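PDB 2I44: serine-threonine phosphatase 2C from Toxoplasma gondii, which probably dephosphorylates phosphoserine and phosphothreonine residues of proteins, using a metal centre that holds two calcium ions in this crystal. Local coordinates for residues F56-G61 and L263-L268; S158-G163 and R259-A264. One frame throughout, in Å; residues are numbered along the deposited sequence.

Contact 1: F56-G61 and L263-L268; sequences FGVFDG and LATDGL. With CA (calcium ion), chain D; CA (calcium ion), chain E.
Two carboxylates, those of Asp-60 and Asp-266, meet with OD2 of the first only 3.0 Å from OD1 of the second, a closeness of two acceptors consistent with the calcium ion they share. This is the binuclear metal centre of the PP2C fold, built where strands from the two facing sheets of its beta-sandwich end side by side. Asp-60 bridges the pair of ions: its OD2 binds one calcium at 2.2 Å and its OD1 the other, which also takes the carbonyl oxygen of Gly-61. With CG anti to the backbone N (chi1 -173°), the Asp-60 carboxylate is carried toward 263-268 and onward along the strand direction, to the ions. Asp-266 OD1 binds the same ion as Asp-60 OD2, at 2.3 Å, and the two carboxylate planes stand 74° apart; Asp-311 supplies a further oxygen to the same ion. Water 4 lies between the ions and binds both, while water 1 lies 2.7 Å from Asp-60 OD2 and accepts from the backbone N of Asp-266.

Behind the metals the interface turns apolar, without a direct hydrogen bond between 56-61 and 263-268. Thr-265 directs its methyl CG2 at Val-58 CG1, 3.6 Å away, and at Asp-60 CB, whereas its OG1 is hydrogen-bonded to Asp-38. The other branch of Val-58, CG2, rests against Leu-263 CB. Met-316 and Thr-314 of strand 313-320 also flank Val-58. Farther from the metals, Leu-263 meets Phe-56 chiefly through CD2, which lies 3.7 Å from Phe-56 CB and 3.6 Å from Phe-56 O, with CD1 slightly farther from the same CB.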
# COMPACT_ATOMS: atom_id res chain seq x y z
N PHE A 56 8.80 -2.04 -1.53
CA PHE A 56 8.27 -1.23 -0.44
C PHE A 56 6.78 -1.51 -0.30
O PHE A 56 6.05 -1.45 -1.29
CB PHE A 56 8.49 0.25 -0.73
CG PHE A 56 9.94 0.61 -0.93
CD1 PHE A 56 10.77 0.81 0.17
CD2 PHE A 56 10.47 0.72 -2.21
CE1 PHE A 56 12.13 1.11 -0.01
CE2 PHE A 56 11.83 1.02 -2.40
CZ PHE A 56 12.66 1.21 -1.30
N GLY A 57 6.33 -1.78 0.92
CA GLY A 57 4.92 -2.05 1.13
C GLY A 57 4.41 -1.68 2.51
O GLY A 57 5.09 -1.89 3.51
N VAL A 58 3.22 -1.10 2.55
CA VAL A 58 2.59 -0.70 3.80
C VAL A 58 1.17 -1.25 3.73
O VAL A 58 0.52 -1.18 2.68
CB VAL A 58 2.57 0.84 3.96
CG1 VAL A 58 1.77 1.23 5.19
CG2 VAL A 58 4.00 1.36 4.07
N PHE A 59 0.67 -1.78 4.85
CA PHE A 59 -0.66 -2.38 4.85
C PHE A 59 -1.55 -1.96 6.01
O PHE A 59 -1.20 -2.15 7.17
CB PHE A 59 -0.50 -3.91 4.86
CG PHE A 59 0.55 -4.41 3.90
CD1 PHE A 59 0.25 -4.57 2.55
CD2 PHE A 59 1.84 -4.68 4.35
CE1 PHE A 59 1.23 -4.98 1.66
CE2 PHE A 59 2.82 -5.10 3.46
CZ PHE A 59 2.52 -5.25 2.11
N ASP A 60 -2.71 -1.39 5.69
CA ASP A 60 -3.66 -0.96 6.72
C ASP A 60 -4.71 -2.05 6.92
O ASP A 60 -5.65 -2.18 6.13
CB ASP A 60 -4.35 0.36 6.31
CG ASP A 60 -5.21 0.95 7.43
OD1 ASP A 60 -5.43 0.27 8.46
OD2 ASP A 60 -5.68 2.10 7.27
N GLY A 61 -4.55 -2.83 7.98
CA GLY A 61 -5.51 -3.88 8.26
C GLY A 61 -6.75 -3.37 8.97
O GLY A 61 -6.74 -2.28 9.55
N LEU A 263 5.16 6.17 1.51
CA LEU A 263 4.09 5.19 1.55
C LEU A 263 3.51 5.30 2.95
O LEU A 263 4.25 5.27 3.94
CB LEU A 263 4.63 3.77 1.31
CG LEU A 263 5.28 3.47 -0.05
CD1 LEU A 263 6.73 3.91 -0.04
CD2 LEU A 263 5.20 1.97 -0.34
N ALA A 264 2.19 5.46 3.05
CA ALA A 264 1.56 5.60 4.36
C ALA A 264 0.09 5.21 4.38
O ALA A 264 -0.58 5.17 3.35
CB ALA A 264 1.73 7.04 4.84
N THR A 265 -0.41 4.90 5.57
CA THR A 265 -1.82 4.54 5.74
C THR A 265 -2.65 5.81 5.88
O THR A 265 -2.10 6.91 6.02
CB THR A 265 -2.02 3.66 6.98
OG1 THR A 265 -1.52 4.34 8.14
CG2 THR A 265 -1.28 2.35 6.82
N ASP A 266 -3.98 5.66 5.85
CA ASP A 266 -4.86 6.81 5.98
C ASP A 266 -4.72 7.44 7.34
O ASP A 266 -5.20 8.55 7.58
CB ASP A 266 -6.33 6.42 5.70
CG ASP A 266 -6.88 5.40 6.70
OD1 ASP A 266 -6.17 4.99 7.63
OD2 ASP A 266 -8.06 5.01 6.53
N GLY A 267 -4.04 6.74 8.24
CA GLY A 267 -3.80 7.28 9.58
C GLY A 267 -3.00 8.56 9.44
O GLY A 267 -3.03 9.43 10.32
N LEU A 268 -2.28 8.68 8.33
CA LEU A 268 -1.50 9.87 8.03
C LEU A 268 -2.25 10.80 7.07
O LEU A 268 -2.34 12.01 7.31
CB LEU A 268 -0.15 9.51 7.39
CG LEU A 268 0.56 10.73 6.78
CD1 LEU A 268 1.00 11.68 7.90
CD2 LEU A 268 1.77 10.29 5.97
CA CA D . -6.37 3.19 9.09
CA CA E . -6.81 -0.16 10.13
O HOH W 1 -5.30 3.27 4.90
O HOH W 2 -8.07 3.07 8.18
O HOH W 3 -4.10 3.23 9.57
O HOH W 4 -6.85 1.86 10.64
O HOH W 5 -8.67 0.42 8.86
O HOH W 6 -7.58 -0.97 12.11

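Contact 2: S158-G163 and R259-A264; sequences SRIAMG and RVMILA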
# COMPACT_ATOMS: atom_id res chain seq x y z
N SER A 158 -4.96 3.42 1.25
CA SER A 158 -3.66 3.84 1.77
C SER A 158 -3.09 4.55 0.54
O SER A 158 -3.53 4.28 -0.58
CB SER A 158 -2.79 2.64 2.15
OG SER A 158 -3.24 2.04 3.34
N ARG A 159 -2.13 5.45 0.72
CA ARG A 159 -1.60 6.17 -0.42
C ARG A 159 -0.09 6.34 -0.49
O ARG A 159 0.62 6.19 0.51
CB ARG A 159 -2.21 7.58 -0.46
CG ARG A 159 -3.72 7.62 -0.45
CD ARG A 159 -4.20 9.05 -0.29
NE ARG A 159 -5.65 9.15 -0.27
CZ ARG A 159 -6.31 10.30 -0.21
NH1 ARG A 159 -5.65 11.45 -0.16
NH2 ARG A 159 -7.64 10.32 -0.20
N ILE A 160 0.39 6.66 -1.68
CA ILE A 160 1.80 6.92 -1.92
C ILE A 160 1.92 8.35 -2.45
O ILE A 160 1.27 8.70 -3.43
CB ILE A 160 2.40 5.96 -2.98
CG1 ILE A 160 2.30 4.51 -2.49
CG2 ILE A 160 3.86 6.32 -3.24
CD1 ILE A 160 2.96 3.50 -3.43
N ALA A 161 2.72 9.17 -1.79
CA ALA A 161 2.92 10.55 -2.22
C ALA A 161 4.32 10.67 -2.82
O ALA A 161 5.24 9.92 -2.45
CB ALA A 161 2.78 11.51 -1.04
N MSE A 162 4.49 11.59 -3.75
CA MSE A 162 5.78 11.75 -4.42
C MSE A 162 6.22 13.20 -4.51
O MSE A 162 5.45 14.07 -4.92
CB MSE A 162 5.71 11.14 -5.82
CG MSE A 162 7.05 11.04 -6.54
SE MSE A 162 8.08 9.51 -5.94
CE MSE A 162 7.65 8.31 -7.41
N GLY A 163 7.46 13.46 -4.12
CA GLY A 163 8.00 14.80 -4.19
C GLY A 163 9.01 14.88 -5.32
O GLY A 163 10.00 14.15 -5.32
N ARG A 259 12.77 13.30 -5.65
CA ARG A 259 13.39 13.44 -4.35
C ARG A 259 12.92 12.49 -3.25
O ARG A 259 13.73 11.95 -2.50
CB ARG A 259 13.21 14.87 -3.85
CG ARG A 259 13.87 15.92 -4.71
CD ARG A 259 15.33 16.11 -4.33
NE ARG A 259 16.00 17.02 -5.26
CZ ARG A 259 16.37 16.70 -6.50
NH1 ARG A 259 16.14 15.48 -6.97
NH2 ARG A 259 16.95 17.61 -7.27
N VAL A 260 11.62 12.28 -3.15
CA VAL A 260 11.13 11.43 -2.09
C VAL A 260 9.78 10.77 -2.37
O VAL A 260 8.91 11.34 -3.03
CB VAL A 260 11.04 12.24 -0.77
CG1 VAL A 260 10.15 13.46 -0.98
CG2 VAL A 260 10.52 11.37 0.36
N MSE A 261 9.64 9.55 -1.89
CA MSE A 261 8.41 8.79 -2.04
C MSE A 261 7.97 8.46 -0.63
O MSE A 261 8.80 8.11 0.22
CB MSE A 261 8.67 7.51 -2.85
CG MSE A 261 7.45 6.61 -3.03
SE MSE A 261 7.82 5.10 -4.19
CE MSE A 261 6.81 5.67 -5.73
N ILE A 262 6.67 8.59 -0.36
CA ILE A 262 6.15 8.31 0.97
C ILE A 262 4.98 7.34 0.90
O ILE A 262 3.95 7.63 0.29
CB ILE A 262 5.64 9.61 1.66
CG1 ILE A 262 6.79 10.62 1.79
CG2 ILE A 262 5.06 9.28 3.03
CD1 ILE A 262 6.36 11.96 2.37
N LEU A 263 5.16 6.17 1.51
CA LEU A 263 4.09 5.19 1.55
C LEU A 263 3.51 5.30 2.95
O LEU A 263 4.25 5.27 3.94
CB LEU A 263 4.63 3.77 1.31
CG LEU A 263 5.28 3.47 -0.05
CD1 LEU A 263 6.73 3.91 -0.04
CD2 LEU A 263 5.20 1.97 -0.34
N ALA A 264 2.19 5.46 3.05
CA ALA A 264 1.56 5.60 4.36
C ALA A 264 0.09 5.21 4.38
O ALA A 264 -0.58 5.17 3.35
CB ALA A 264 1.73 7.04 4.84
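Ser-158 brings its CB to 3.6 Å from Ala-264 O at the start of an antiparallel ladder between 158-163 and 259-264, while its OG is hydrogen-bonded to Thr-139. Arg-159 and Ala-264 then exchange backbone hydrogen bonds, both 3.1 Å between N and O; the arginine side chain leads off to a salt bridge with Asp-178. Ile-160, in a non-hydrogen-bonded pair with Leu-263, lies alongside it, both side chains pointing the same way, with CG1 4.0 Å from Leu-263 CG. Its CG2, anti to the backbone N, turns instead to Met-261 CG at 3.6 Å. Ala-161 pairs with Ile-262 through two bonds of 2.9 Å between N and O, their side chains on the face covered by helix 274-286. Met-162 and Met-261, both selenomethionines, return to the Ile-160 face. The bent Met-162 chain (chi2 80°) lays its SE 3.7 Å from Met-261 CB. Gly-163 N donates almost straight to Val-260 O (2.8 Å, 174° at the hydrogen), and Gly-163 O accepts from the backbone N atoms of both Val-260 and Arg-259. Two residues thus face one: a classic beta bulge in the pairing of neighbouring strands 159-166 and 258-264, within one of the two antiparallel sheets of the PP2C beta-sandwich.

Overall arrangement
Strand 258-264 joins the two contacts, whose centres lie 10 Å apart and which share Leu-263 and Ala-264. In contact 2 it is hydrogen-bonded to a neighbour in its own sheet; in contact 1 Leu-263, with Thr-265 just after the strand, packs across the sandwich against strand 53-62 of the other sheet. Ser-158 touches both pairings near the metals: its OG packs 3.6 Å from Asp-60 CB and 3.7 Å from Thr-265 CA. The Ser-158 side chain is about 7 Å from a bound calcium, so the ladder of 158-163 with 259-264 begins beside the metal centre and runs away from it.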